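Local coordinates for protein glycosyl hydrolase, family 38 (Enterococcus faecalis, PDB 5KBP) that probably hydrolyses alpha-mannosidic linkages as a metal-dependent glycoside hydrolase of family 38, at residues 7-12 against 256-261; 48-53 against 260-265; 206-211 against 250-255; 222-227 against 268-273. All blocks are in the same frame, centred on the assembly; numbering follows the deposited sequence.

Contact 1 of 4, residues 7-12 against 256-261; sequences KKVYIV and YEFIHS
Val9 and Phe258 stand side by side on two parallel strands, 7-12 and 256-260, and point the same way from the sheet. CG2 of Val9 lies over one face of the Phe258 ring, offset toward its rim, in a CH-pi contact 4.1 Å from the ring centroid, while CD1 of Ile11 meets the edge of the same ring at CD2. The valine has CG1 trans to its backbone N (chi1 -176°), which leaves CG2 beside that N, where it reaches both Phe258 and, at 3.9 Å, CD2 of Tyr256. Tyr256 runs alongside Lys7, its CD2 4.0 Å from CB of the lysine. The polar ends of this pair converge on Glu219, which takes a salt bridge from Lys7 NZ and hydrogen-bonds Tyr256 OH. Tyr256 binds calcium in a structure of this protein, but none is bound to this chain.

Lys8, Tyr10, Glu257 and Ile259 occupy the other face. Lys8 and Glu257 extend together, but Lys8 NZ stays 4.3 Å from Glu257 OE2, longer than a salt bridge. Five backbone bonds alternate between the strands in the parallel pattern; the straightest, Ile11 N to Ile259 O, is 2.9 Å long with an angle of 178° at the hydrogen. The last runs from Ser261 N to Ile11 O, where the chain leaves the strand; Ser261 OG lies at the edge of the Tyr10 ring.

Strand 226-231 pairs with the other edge of strand 7-13, central in this three-stranded parallel sheet of the N-terminal family 38 domain, and helices 204-219 and 242-252 pack on the face bearing Val9, Ile11 and Phe258.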
loop_
_atom_site.group_PDB
_atom_site.type_symbol
_atom_site.label_atom_id
_atom_site.label_comp_id
_atom_site.label_asym_id
_atom_site.label_seq_id
_atom_site.Cartn_x
_atom_site.Cartn_y
_atom_site.Cartn_z
ATOM N N LYS A 7 48.099 -0.071 21.008
ATOM C CA LYS A 7 47.167 -0.202 19.901
ATOM C C LYS A 7 45.989 0.754 20.071
ATOM O O LYS A 7 45.656 1.187 21.178
ATOM C CB LYS A 7 46.667 -1.643 19.788
ATOM C CG LYS A 7 47.774 -2.662 19.571
ATOM C CD LYS A 7 47.215 -4.066 19.398
ATOM C CE LYS A 7 48.329 -5.076 19.171
ATOM N NZ LYS A 7 47.807 -6.460 18.990
ATOM N N LYS A 8 45.357 1.081 18.948
ATOM C CA LYS A 8 44.233 2.007 18.914
ATOM C C LYS A 8 42.942 1.243 18.663
ATOM O O LYS A 8 42.887 0.376 17.784
ATOM C CB LYS A 8 44.434 3.076 17.839
ATOM C CG LYS A 8 45.588 4.022 18.130
ATOM C CD LYS A 8 45.461 5.311 17.339
ATOM C CE LYS A 8 46.527 6.313 17.747
ATOM N NZ LYS A 8 46.305 7.644 17.119
ATOM N N VAL A 9 41.908 1.572 19.432
ATOM C CA VAL A 9 40.618 0.898 19.369
ATOM C C VAL A 9 39.593 1.916 18.888
ATOM O O VAL A 9 39.242 2.849 19.621
ATOM C CB VAL A 9 40.221 0.305 20.727
ATOM C CG1 VAL A 9 38.932 -0.472 20.605
ATOM C CG2 VAL A 9 41.335 -0.583 21.265
ATOM N N TYR A 10 39.114 1.743 17.658
ATOM C CA TYR A 10 38.173 2.669 17.036
ATOM C C TYR A 10 36.756 2.151 17.254
ATOM O O TYR A 10 36.377 1.106 16.711
ATOM C CB TYR A 10 38.479 2.834 15.549
ATOM C CG TYR A 10 39.843 3.423 15.269
ATOM C CD1 TYR A 10 40.979 2.625 15.268
ATOM C CD2 TYR A 10 39.997 4.779 15.007
ATOM C CE1 TYR A 10 42.226 3.156 15.016
ATOM C CE2 TYR A 10 41.243 5.320 14.752
ATOM C CZ TYR A 10 42.354 4.503 14.757
ATOM O OH TYR A 10 43.598 5.033 14.504
ATOM N N ILE A 11 35.975 2.884 18.039
ATOM C CA ILE A 11 34.612 2.500 18.387
ATOM C C ILE A 11 33.660 3.334 17.538
ATOM O O ILE A 11 33.563 4.554 17.709
ATOM C CB ILE A 11 34.348 2.688 19.886
ATOM C CG1 ILE A 11 35.335 1.843 20.693
ATOM C CG2 ILE A 11 32.912 2.318 20.223
ATOM C CD1 ILE A 11 35.482 2.272 22.129
ATOM N N VAL A 12 32.953 2.677 16.624
ATOM C CA VAL A 12 32.029 3.333 15.707
ATOM C C VAL A 12 30.613 2.974 16.135
ATOM O O VAL A 12 30.178 1.826 15.980
ATOM C CB VAL A 12 32.288 2.929 14.250
ATOM C CG1 VAL A 12 31.229 3.529 13.332
ATOM C CG2 VAL A 12 33.683 3.362 13.819
ATOM N N TYR A 256 46.071 0.134 25.491
ATOM C CA TYR A 256 45.171 0.439 24.391
ATOM C C TYR A 256 44.676 1.872 24.512
ATOM O O TYR A 256 44.562 2.418 25.612
ATOM C CB TYR A 256 43.975 -0.524 24.363
ATOM C CG TYR A 256 44.357 -1.973 24.152
ATOM C CD1 TYR A 256 44.726 -2.778 25.223
ATOM C CD2 TYR A 256 44.347 -2.535 22.883
ATOM C CE1 TYR A 256 45.076 -4.102 25.033
ATOM C CE2 TYR A 256 44.693 -3.857 22.684
ATOM C CZ TYR A 256 45.057 -4.636 23.762
ATOM O OH TYR A 256 45.403 -5.954 23.568
ATOM N N GLU A 257 44.384 2.477 23.362
ATOM C CA GLU A 257 43.811 3.818 23.290
ATOM C C GLU A 257 42.442 3.709 22.634
ATOM O O GLU A 257 42.343 3.428 21.434
ATOM C CB GLU A 257 44.720 4.771 22.515
ATOM C CG GLU A 257 44.145 6.169 22.358
ATOM C CD GLU A 257 45.058 7.093 21.577
ATOM O OE1 GLU A 257 46.280 6.841 21.551
ATOM O OE2 GLU A 257 44.551 8.071 20.987
ATOM N N PHE A 258 41.390 3.931 23.417
ATOM C CA PHE A 258 40.022 3.811 22.934
ATOM C C PHE A 258 39.528 5.166 22.444
ATOM O O PHE A 258 39.562 6.153 23.188
ATOM C CB PHE A 258 39.109 3.272 24.034
ATOM C CG PHE A 258 39.464 1.885 24.483
ATOM C CD1 PHE A 258 40.459 1.679 25.425
ATOM C CD2 PHE A 258 38.806 0.784 23.957
ATOM C CE1 PHE A 258 40.792 0.401 25.834
ATOM C CE2 PHE A 258 39.134 -0.496 24.362
ATOM C CZ PHE A 258 40.128 -0.687 25.302
ATOM N N ILE A 259 39.067 5.207 21.196
ATOM C CA ILE A 259 38.665 6.444 20.538
ATOM C C ILE A 259 37.267 6.254 19.968
ATOM O O ILE A 259 37.041 5.338 19.167
ATOM C CB ILE A 259 39.641 6.843 19.419
ATOM C CG1 ILE A 259 41.084 6.846 19.929
ATOM C CG2 ILE A 259 39.271 8.205 18.851
ATOM C CD1 ILE A 259 42.111 7.099 18.849
ATOM N N HIS A 260 36.334 7.111 20.375
ATOM C CA HIS A 260 35.062 7.201 19.673
ATOM C C HIS A 260 35.320 7.813 18.303
ATOM O O HIS A 260 35.751 8.968 18.204
ATOM C CB HIS A 260 34.061 8.038 20.466
ATOM C CG HIS A 260 32.630 7.717 20.159
ATOM N ND1 HIS A 260 31.639 8.674 20.132
ATOM C CD2 HIS A 260 32.026 6.540 19.870
ATOM C CE1 HIS A 260 30.486 8.102 19.834
ATOM N NE2 HIS A 260 30.693 6.808 19.672
ATOM N N SER A 261 35.089 7.036 17.246
ATOM C CA SER A 261 35.525 7.457 15.920
ATOM C C SER A 261 34.454 7.235 14.859
ATOM O O SER A 261 33.255 7.238 15.157
ATOM C CB SER A 261 36.808 6.716 15.535
ATOM O OG SER A 261 37.430 7.310 14.409
#

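Contact 2 of 4, residues 48-53 against 260-265; sequences EFNSFH and HSNFDD
The turn from strand 256-260 into helix 263-270, with Asn262 as N-cap, packs against residues 48-53; His260 and Asn50 meet first. Asn50 N donates to His260 ND1 over 3.0 Å, tilted somewhat from the imidazole plane, and His260 NE2 bonds to Ser13 OG, so both ring nitrogens are held. CE1 of the same imidazole points at a face of Phe49, giving an edge-to-face pair with centroids 5.0 Å apart.

The side chains of Asn50 and Asn262 cross at about a right angle, yet their amides are nearly coplanar. Asn262 ND2 reaches Asn50 OD1 at 2.8 Å, in the carbonyl plane and on a lone pair. Ser51 OG gives a second hydrogen bond to that oxygen, from a direction tilted 27° out of the plane; two donors thus fix the rotation of the Asn50 amide. In the capping bond Asn262 OD1 accepts from Asp265 N. CG of Asn262 lies between its backbone N and carbonyl carbon (chi1 51°), and the amide is rotated about the next bond so that OD1 meets Asp265 N and ND2 meets Asn50. One water bridges Asn50 ND2 to Asp265 OD2, and another donates to the carbonyl oxygens of both Ser51 and Ser261.

At the short strand 52-53 the partner is the first helical residue, Phe263. Its CD2 edge meets one face of His53, 3.4 Å from His53 CD2, in a T-shaped pair with planes at 73°. Tyr125 also meets the His53 ring, and Val12 of the central strand touches both His53 and Phe263.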
loop_
_atom_site.group_PDB
_atom_site.type_symbol
_atom_site.label_atom_id
_atom_site.label_comp_id
_atom_site.label_asym_id
_atom_site.label_seq_id
_atom_site.Cartn_x
_atom_site.Cartn_y
_atom_site.Cartn_z
ATOM N N GLU A 48 31.750 14.601 24.076
ATOM C CA GLU A 48 32.657 13.528 23.704
ATOM C C GLU A 48 32.064 12.579 22.672
ATOM O O GLU A 48 32.778 11.701 22.179
ATOM C CB GLU A 48 33.075 12.735 24.948
ATOM C CG GLU A 48 33.644 13.595 26.065
ATOM C CD GLU A 48 34.954 14.257 25.686
ATOM O OE1 GLU A 48 35.667 13.718 24.814
ATOM O OE2 GLU A 48 35.269 15.320 26.260
ATOM N N PHE A 49 30.786 12.736 22.338
ATOM C CA PHE A 49 30.157 11.920 21.304
ATOM C C PHE A 49 30.684 12.353 19.942
ATOM O O PHE A 49 30.345 13.433 19.450
ATOM C CB PHE A 49 28.639 12.059 21.376
ATOM C CG PHE A 49 27.898 11.055 20.540
ATOM C CD1 PHE A 49 27.572 9.812 21.057
ATOM C CD2 PHE A 49 27.526 11.354 19.238
ATOM C CE1 PHE A 49 26.891 8.884 20.291
ATOM C CE2 PHE A 49 26.845 10.429 18.468
ATOM C CZ PHE A 49 26.526 9.192 18.996
ATOM N N ASN A 50 31.518 11.512 19.333
ATOM C CA ASN A 50 32.154 11.847 18.064
ATOM C C ASN A 50 31.140 11.897 16.929
ATOM O O ASN A 50 30.897 12.963 16.353
ATOM C CB ASN A 50 33.258 10.839 17.743
ATOM C CG ASN A 50 33.918 11.104 16.405
ATOM O OD1 ASN A 50 33.582 10.479 15.400
ATOM N ND2 ASN A 50 34.866 12.034 16.386
ATOM N N SER A 51 30.544 10.754 16.599
ATOM C CA SER A 51 29.619 10.681 15.478
ATOM C C SER A 51 28.777 9.420 15.608
ATOM O O SER A 51 28.991 8.590 16.495
ATOM C CB SER A 51 30.363 10.704 14.139
ATOM O OG SER A 51 31.294 9.639 14.061
ATOM N N PHE A 52 27.811 9.292 14.700
ATOM C CA PHE A 52 26.942 8.125 14.620
ATOM C C PHE A 52 26.777 7.756 13.155
ATOM O O PHE A 52 26.366 8.591 12.344
ATOM C CB PHE A 52 25.576 8.404 15.258
ATOM C CG PHE A 52 24.689 7.193 15.358
ATOM C CD1 PHE A 52 24.793 6.329 16.438
ATOM C CD2 PHE A 52 23.742 6.925 14.384
ATOM C CE1 PHE A 52 23.975 5.217 16.537
ATOM C CE2 PHE A 52 22.922 5.814 14.477
ATOM C CZ PHE A 52 23.039 4.961 15.554
ATOM N N HIS A 53 27.101 6.513 12.814
ATOM C CA HIS A 53 27.019 6.049 11.436
ATOM C C HIS A 53 25.589 5.615 11.138
ATOM O O HIS A 53 25.079 4.669 11.750
ATOM C CB HIS A 53 27.995 4.901 11.195
ATOM C CG HIS A 53 28.170 4.553 9.751
ATOM N ND1 HIS A 53 27.599 3.436 9.181
ATOM C CD2 HIS A 53 28.850 5.176 8.761
ATOM C CE1 HIS A 53 27.924 3.384 7.902
ATOM N NE2 HIS A 53 28.682 4.428 7.620
ATOM N N HIS A 260 36.334 7.111 20.375
ATOM C CA HIS A 260 35.062 7.201 19.673
ATOM C C HIS A 260 35.320 7.813 18.303
ATOM O O HIS A 260 35.751 8.968 18.204
ATOM C CB HIS A 260 34.061 8.038 20.466
ATOM C CG HIS A 260 32.630 7.717 20.159
ATOM N ND1 HIS A 260 31.639 8.674 20.132
ATOM C CD2 HIS A 260 32.026 6.540 19.870
ATOM C CE1 HIS A 260 30.486 8.102 19.834
ATOM N NE2 HIS A 260 30.693 6.808 19.672
ATOM N N SER A 261 35.089 7.036 17.246
ATOM C CA SER A 261 35.525 7.457 15.920
ATOM C C SER A 261 34.454 7.235 14.859
ATOM O O SER A 261 33.255 7.238 15.157
ATOM C CB SER A 261 36.808 6.716 15.535
ATOM O OG SER A 261 37.430 7.310 14.409
ATOM N N ASN A 262 34.887 7.046 13.617
ATOM C CA ASN A 262 33.985 6.910 12.483
ATOM C C ASN A 262 34.741 6.227 11.353
ATOM O O ASN A 262 35.966 6.091 11.393
ATOM C CB ASN A 262 33.436 8.271 12.040
ATOM C CG ASN A 262 34.530 9.300 11.838
ATOM O OD1 ASN A 262 35.202 9.311 10.807
ATOM N ND2 ASN A 262 34.711 10.175 12.821
ATOM N N PHE A 263 33.990 5.802 10.334
ATOM C CA PHE A 263 34.590 5.035 9.248
ATOM C C PHE A 263 35.579 5.860 8.434
ATOM O O PHE A 263 36.561 5.310 7.923
ATOM C CB PHE A 263 33.501 4.466 8.343
ATOM C CG PHE A 263 32.909 3.186 8.846
ATOM C CD1 PHE A 263 33.688 2.045 8.938
ATOM C CD2 PHE A 263 31.578 3.119 9.224
ATOM C CE1 PHE A 263 33.153 0.861 9.400
ATOM C CE2 PHE A 263 31.037 1.937 9.686
ATOM C CZ PHE A 263 31.826 0.807 9.774
ATOM N N ASP A 264 35.348 7.167 8.301
ATOM C CA ASP A 264 36.275 8.008 7.549
ATOM C C ASP A 264 37.644 8.054 8.218
ATOM O O ASP A 264 38.678 7.917 7.554
ATOM C CB ASP A 264 35.702 9.415 7.399
ATOM C CG ASP A 264 34.482 9.452 6.507
ATOM O OD1 ASP A 264 34.492 8.771 5.460
ATOM O OD2 ASP A 264 33.511 10.156 6.855
ATOM N N ASP A 265 37.669 8.249 9.539
ATOM C CA ASP A 265 38.939 8.315 10.255
ATOM C C ASP A 265 39.611 6.949 10.334
ATOM O O ASP A 265 40.836 6.849 10.208
ATOM C CB ASP A 265 38.724 8.885 11.657
ATOM C CG ASP A 265 38.393 10.363 11.640
ATOM O OD1 ASP A 265 38.659 11.018 10.611
ATOM O OD2 ASP A 265 37.872 10.871 12.656
HETATM O O HOH W 1 36.458 12.905 13.902
HETATM O O HOH W 2 30.762 6.571 15.960
#

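Contact 3 of 4, residues 206-211 against 250-255; sequences AAIAFW and NELFPE
Phe253, the first residue to leave helical geometry at the end of helix 242-252, directs its ring against helix 204-219 and meets Trp211 and Ile208. Within the N-terminal family 38 domain, the end of helix 242-252 and the residue after it thus pack on helix 204-219; no hydrogen bond crosses, and the side chains that meet are apolar. The ring of Phe253 comes in by its CE2-CZ side: CE2 is 3.5 Å from Trp211 CB, and CZ is 3.9 Å from Ile208 CA, which lies near the ring plane. With CG opposite the carbonyl carbon (chi1 -65°), the phenyl group reaches the backbone of the partner helix.

Trp211 first points at Phe253, but its indole then turns away, and the two rings meet obliquely with planes at 71°. The six-membered end of the indole meets the Phe258 ring of strand 256-260, while Phe210 CD2 lies centrally over one indole face.

Phe253 and Tyr256 are calcium-binding residues in a structure of this protein, although no calcium is bound to this chain here. Leu252 crosses Ile208 at about a right angle. Its CD1 branch does the touching, 3.8 Å from Ile208 CG1 and 4.1 Å from Ala207 CB.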
loop_
_atom_site.group_PDB
_atom_site.type_symbol
_atom_site.label_atom_id
_atom_site.label_comp_id
_atom_site.label_asym_id
_atom_site.label_seq_id
_atom_site.Cartn_x
_atom_site.Cartn_y
_atom_site.Cartn_z
ATOM N N ALA A 206 32.443 -5.508 34.785
ATOM C CA ALA A 206 31.895 -5.960 33.510
ATOM C C ALA A 206 32.770 -5.531 32.339
ATOM O O ALA A 206 32.881 -6.256 31.344
ATOM C CB ALA A 206 30.474 -5.433 33.332
ATOM N N ALA A 207 33.404 -4.360 32.440
ATOM C CA ALA A 207 34.231 -3.869 31.340
ATOM C C ALA A 207 35.483 -4.718 31.159
ATOM O O ALA A 207 35.933 -4.932 30.028
ATOM C CB ALA A 207 34.611 -2.409 31.574
ATOM N N ILE A 208 36.057 -5.212 32.260
ATOM C CA ILE A 208 37.287 -5.998 32.175
ATOM C C ILE A 208 37.045 -7.291 31.408
ATOM O O ILE A 208 37.750 -7.601 30.440
ATOM C CB ILE A 208 37.845 -6.274 33.583
ATOM C CG1 ILE A 208 38.249 -4.964 34.263
ATOM C CG2 ILE A 208 39.025 -7.229 33.509
ATOM C CD1 ILE A 208 38.603 -5.120 35.725
ATOM N N ALA A 209 36.043 -8.068 31.830
ATOM C CA ALA A 209 35.722 -9.306 31.127
ATOM C C ALA A 209 35.269 -9.038 29.699
ATOM O O ALA A 209 35.492 -9.870 28.811
ATOM C CB ALA A 209 34.646 -10.080 31.889
ATOM N N PHE A 210 34.635 -7.891 29.457
ATOM C CA PHE A 210 34.202 -7.549 28.106
ATOM C C PHE A 210 35.399 -7.318 27.193
ATOM O O PHE A 210 35.549 -7.984 26.161
ATOM C CB PHE A 210 33.304 -6.310 28.147
ATOM C CG PHE A 210 32.828 -5.853 26.794
ATOM C CD1 PHE A 210 31.675 -6.379 26.236
ATOM C CD2 PHE A 210 33.522 -4.881 26.091
ATOM C CE1 PHE A 210 31.229 -5.955 24.998
ATOM C CE2 PHE A 210 33.082 -4.452 24.850
ATOM C CZ PHE A 210 31.933 -4.991 24.304
ATOM N N TRP A 211 36.275 -6.383 27.566
ATOM C CA TRP A 211 37.372 -6.006 26.681
ATOM C C TRP A 211 38.424 -7.102 26.572
ATOM O O TRP A 211 39.027 -7.266 25.506
ATOM C CB TRP A 211 38.006 -4.699 27.155
ATOM C CG TRP A 211 37.145 -3.500 26.896
ATOM C CD1 TRP A 211 36.550 -2.701 27.826
ATOM C CD2 TRP A 211 36.773 -2.973 25.617
ATOM N NE1 TRP A 211 35.834 -1.705 27.207
ATOM C CE2 TRP A 211 35.955 -1.851 25.850
ATOM C CE3 TRP A 211 37.055 -3.342 24.298
ATOM C CZ2 TRP A 211 35.417 -1.092 24.812
ATOM C CZ3 TRP A 211 36.518 -2.587 23.269
ATOM C CH2 TRP A 211 35.709 -1.477 23.532
ATOM N N ASN A 250 39.698 3.436 28.576
ATOM C CA ASN A 250 41.017 4.062 28.570
ATOM C C ASN A 250 41.638 4.062 29.959
ATOM O O ASN A 250 42.865 3.991 30.093
ATOM C CB ASN A 250 40.921 5.492 28.034
ATOM C CG ASN A 250 40.703 5.541 26.536
ATOM O OD1 ASN A 250 41.397 4.869 25.773
ATOM N ND2 ASN A 250 39.734 6.341 26.105
ATOM N N GLU A 251 40.808 4.135 31.001
ATOM C CA GLU A 251 41.321 4.129 32.366
ATOM C C GLU A 251 41.788 2.737 32.778
ATOM O O GLU A 251 42.791 2.598 33.486
ATOM C CB GLU A 251 40.240 4.642 33.319
ATOM C CG GLU A 251 40.507 4.385 34.789
ATOM C CD GLU A 251 39.277 4.613 35.643
ATOM O OE1 GLU A 251 38.237 5.028 35.088
ATOM O OE2 GLU A 251 39.344 4.373 36.867
ATOM N N LEU A 252 41.084 1.696 32.328
ATOM C CA LEU A 252 41.379 0.344 32.793
ATOM C C LEU A 252 42.513 -0.306 32.008
ATOM O O LEU A 252 43.313 -1.053 32.581
ATOM C CB LEU A 252 40.123 -0.524 32.719
ATOM C CG LEU A 252 38.966 -0.120 33.634
ATOM C CD1 LEU A 252 37.927 -1.228 33.724
ATOM C CD2 LEU A 252 39.481 0.257 35.014
ATOM N N PHE A 253 42.605 -0.050 30.704
ATOM C CA PHE A 253 43.570 -0.755 29.865
ATOM C C PHE A 253 44.633 0.200 29.339
ATOM O O PHE A 253 44.403 0.901 28.341
ATOM C CB PHE A 253 42.855 -1.462 28.712
ATOM C CG PHE A 253 41.940 -2.564 29.165
ATOM C CD1 PHE A 253 42.419 -3.853 29.335
ATOM C CD2 PHE A 253 40.607 -2.308 29.443
ATOM C CE1 PHE A 253 41.583 -4.867 29.762
ATOM C CE2 PHE A 253 39.766 -3.318 29.870
ATOM C CZ PHE A 253 40.256 -4.599 30.028
ATOM N N PRO A 254 45.813 0.254 29.961
ATOM C CA PRO A 254 46.829 1.232 29.535
ATOM C C PRO A 254 47.489 0.898 28.210
ATOM O O PRO A 254 48.033 1.805 27.568
ATOM C CB PRO A 254 47.851 1.203 30.683
ATOM C CG PRO A 254 47.159 0.491 31.819
ATOM C CD PRO A 254 46.221 -0.470 31.173
ATOM N N GLU A 255 47.472 -0.364 27.783
ATOM C CA GLU A 255 48.107 -0.755 26.530
ATOM C C GLU A 255 47.257 -0.442 25.307
ATOM O O GLU A 255 47.690 -0.724 24.184
ATOM C CB GLU A 255 48.444 -2.248 26.557
#

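Contact 4 of 4, residues 222-227 against 268-273; sequences ASTNHL and KAVQEE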
loop_
_atom_site.group_PDB
_atom_site.type_symbol
_atom_site.label_atom_id
_atom_site.label_comp_id
_atom_site.label_asym_id
_atom_site.label_seq_id
_atom_site.Cartn_x
_atom_site.Cartn_y
_atom_site.Cartn_z
ATOM N N ALA A 222 43.579 -8.767 12.995
ATOM C CA ALA A 222 44.031 -7.409 12.719
ATOM C C ALA A 222 45.400 -7.445 12.049
ATOM O O ALA A 222 46.354 -7.998 12.606
ATOM C CB ALA A 222 44.080 -6.593 14.006
ATOM N N SER A 223 45.494 -6.867 10.852
ATOM C CA SER A 223 46.769 -6.725 10.160
ATOM C C SER A 223 47.519 -5.464 10.559
ATOM O O SER A 223 48.705 -5.338 10.236
ATOM C CB SER A 223 46.554 -6.729 8.642
ATOM O OG SER A 223 45.623 -5.733 8.260
ATOM N N THR A 224 46.858 -4.532 11.243
ATOM C CA THR A 224 47.470 -3.307 11.736
ATOM C C THR A 224 47.209 -3.195 13.234
ATOM O O THR A 224 46.522 -4.028 13.833
ATOM C CB THR A 224 46.924 -2.074 11.001
ATOM O OG1 THR A 224 45.592 -1.800 11.454
ATOM C CG2 THR A 224 46.895 -2.314 9.499
ATOM N N ASN A 225 47.765 -2.152 13.847
ATOM C CA ASN A 225 47.485 -1.850 15.245
ATOM C C ASN A 225 46.181 -1.086 15.429
ATOM O O ASN A 225 45.897 -0.629 16.541
ATOM C CB ASN A 225 48.642 -1.055 15.854
ATOM C CG ASN A 225 49.926 -1.856 15.919
ATOM O OD1 ASN A 225 49.902 -3.069 16.126
ATOM N ND2 ASN A 225 51.055 -1.182 15.738
ATOM N N HIS A 226 45.389 -0.940 14.370
ATOM C CA HIS A 226 44.138 -0.196 14.411
ATOM C C HIS A 226 42.977 -1.183 14.406
ATOM O O HIS A 226 42.814 -1.956 13.454
ATOM C CB HIS A 226 44.048 0.767 13.227
ATOM C CG HIS A 226 45.206 1.713 13.139
ATOM N ND1 HIS A 226 45.281 2.871 13.882
ATOM C CD2 HIS A 226 46.341 1.666 12.402
ATOM C CE1 HIS A 226 46.408 3.499 13.604
ATOM N NE2 HIS A 226 47.071 2.789 12.709
ATOM N N LEU A 227 42.177 -1.154 15.467
ATOM C CA LEU A 227 41.130 -2.135 15.705
ATOM C C LEU A 227 39.761 -1.477 15.593
ATOM O O LEU A 227 39.574 -0.334 16.024
ATOM C CB LEU A 227 41.300 -2.767 17.089
ATOM C CG LEU A 227 42.741 -3.153 17.438
ATOM C CD1 LEU A 227 42.905 -3.341 18.937
ATOM C CD2 LEU A 227 43.149 -4.410 16.692
ATOM N N LYS A 268 41.233 5.907 6.894
ATOM C CA LYS A 268 42.471 6.634 6.630
ATOM C C LYS A 268 43.627 6.068 7.447
ATOM O O LYS A 268 44.760 5.983 6.959
ATOM C CB LYS A 268 42.277 8.120 6.932
ATOM C CG LYS A 268 43.544 8.952 6.814
ATOM C CD LYS A 268 43.364 10.317 7.460
ATOM C CE LYS A 268 44.687 11.055 7.584
ATOM N NZ LYS A 268 44.571 12.248 8.468
ATOM N N ALA A 269 43.355 5.658 8.688
ATOM C CA ALA A 269 44.420 5.202 9.576
ATOM C C ALA A 269 44.856 3.775 9.263
ATOM O O ALA A 269 46.055 3.475 9.283
ATOM C CB ALA A 269 43.969 5.310 11.033
ATOM N N VAL A 270 43.907 2.882 8.973
ATOM C CA VAL A 270 44.255 1.472 8.807
ATOM C C VAL A 270 44.964 1.242 7.476
ATOM O O VAL A 270 45.894 0.431 7.388
ATOM C CB VAL A 270 43.002 0.586 8.956
ATOM C CG1 VAL A 270 41.971 0.900 7.881
ATOM C CG2 VAL A 270 43.383 -0.886 8.917
ATOM N N GLN A 271 44.554 1.956 6.426
ATOM C CA GLN A 271 45.152 1.781 5.108
ATOM C C GLN A 271 46.521 2.436 4.987
ATOM O O GLN A 271 47.221 2.193 3.998
ATOM C CB GLN A 271 44.220 2.338 4.030
ATOM C CG GLN A 271 42.893 1.605 3.922
ATOM C CD GLN A 271 41.945 2.260 2.937
ATOM O OE1 GLN A 271 42.158 2.215 1.726
ATOM N NE2 GLN A 271 40.890 2.878 3.456
ATOM N N GLU A 272 46.916 3.255 5.961
ATOM C CA GLU A 272 48.224 3.895 5.918
ATOM C C GLU A 272 49.328 2.957 6.391
ATOM O O GLU A 272 50.484 3.111 5.983
ATOM C CB GLU A 272 48.198 5.170 6.764
ATOM C CG GLU A 272 49.331 6.143 6.494
ATOM C CD GLU A 272 48.991 7.553 6.939
ATOM O OE1 GLU A 272 49.023 8.470 6.093
ATOM O OE2 GLU A 272 48.673 7.740 8.133
ATOM N N GLU A 273 48.990 1.982 7.232
ATOM C CA GLU A 273 49.941 1.014 7.766
ATOM C C GLU A 273 49.587 -0.397 7.312
ATOM O O GLU A 273 49.643 -1.355 8.087
ATOM C CB GLU A 273 49.994 1.097 9.289
ATOM C CG GLU A 273 50.232 2.503 9.820
ATOM C CD GLU A 273 49.986 2.616 11.313
ATOM O OE1 GLU A 273 49.790 1.570 11.965
ATOM O OE2 GLU A 273 49.983 3.752 11.831
HETATM O O HOH W 3 50.844 2.133 14.656
#
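His226, at the start of strand 226-231, meets Ala269, Val270 and Glu273, so that this contact joins an outer strand of the three-stranded parallel sheet to the helix after strand 256-260 and its continuation. From CB, which lies 4.4 Å from Val270 CB, the side chain runs with CG opposite the carbonyl carbon (chi1 -56°) and lays a face of its ring against Ala269. The methyl of Ala269 sits over that face in a CH-pi contact, 4.1 Å from the centroid and offset toward the ND1-CE1 side. CD2 approaches the backbone oxygen of Ala269 at 3.6 Å. ND1 is hydrogen-bonded to Tyr10 OH on the central strand.

At the tip, NE2 donates to Glu273 OE2 over 3.2 Å in a nearly straight bond (169°). The carboxylate oxygen lies in the imidazole plane, but the nitrogen approaches from above the carboxylate plane, the two groups being turned 52° apart. A negative charge so close would tend to favour a proton on NE2. Glu273 OE1 also accepts from a water.

Thr224 forms an ST turn with the histidine: its OG1 accepts from His226 N at 3.0 Å, which ties the loop to the start of the strand. The methyl branch of the threonine touches the other segment, where Thr224 CG2 lies 3.2 Å from Glu273 O.

In the fold
All four contacts lie within the N-terminal family 38 range, on one side of the chain's centre. Contact 1 is central: its strands share a parallel sheet with strand 226-231 of contact 4, in the order 226-231, 7-13, 256-260. Contact 2, centred about 10 Å from it, shares His260 and Ser261; the centres of contacts 3 and 4 are each about 12 Å from that of contact 1 and about 21 Å apart. Along the chain contact 3 falls between the two segments of contacts 1 and 2, while contact 4 alternates with the others. Helix 242-252 leads into strand 256-260, and helix 263-270, used by contacts 2 and 4, follows. Sequence-distant residues thus gather around one sheet.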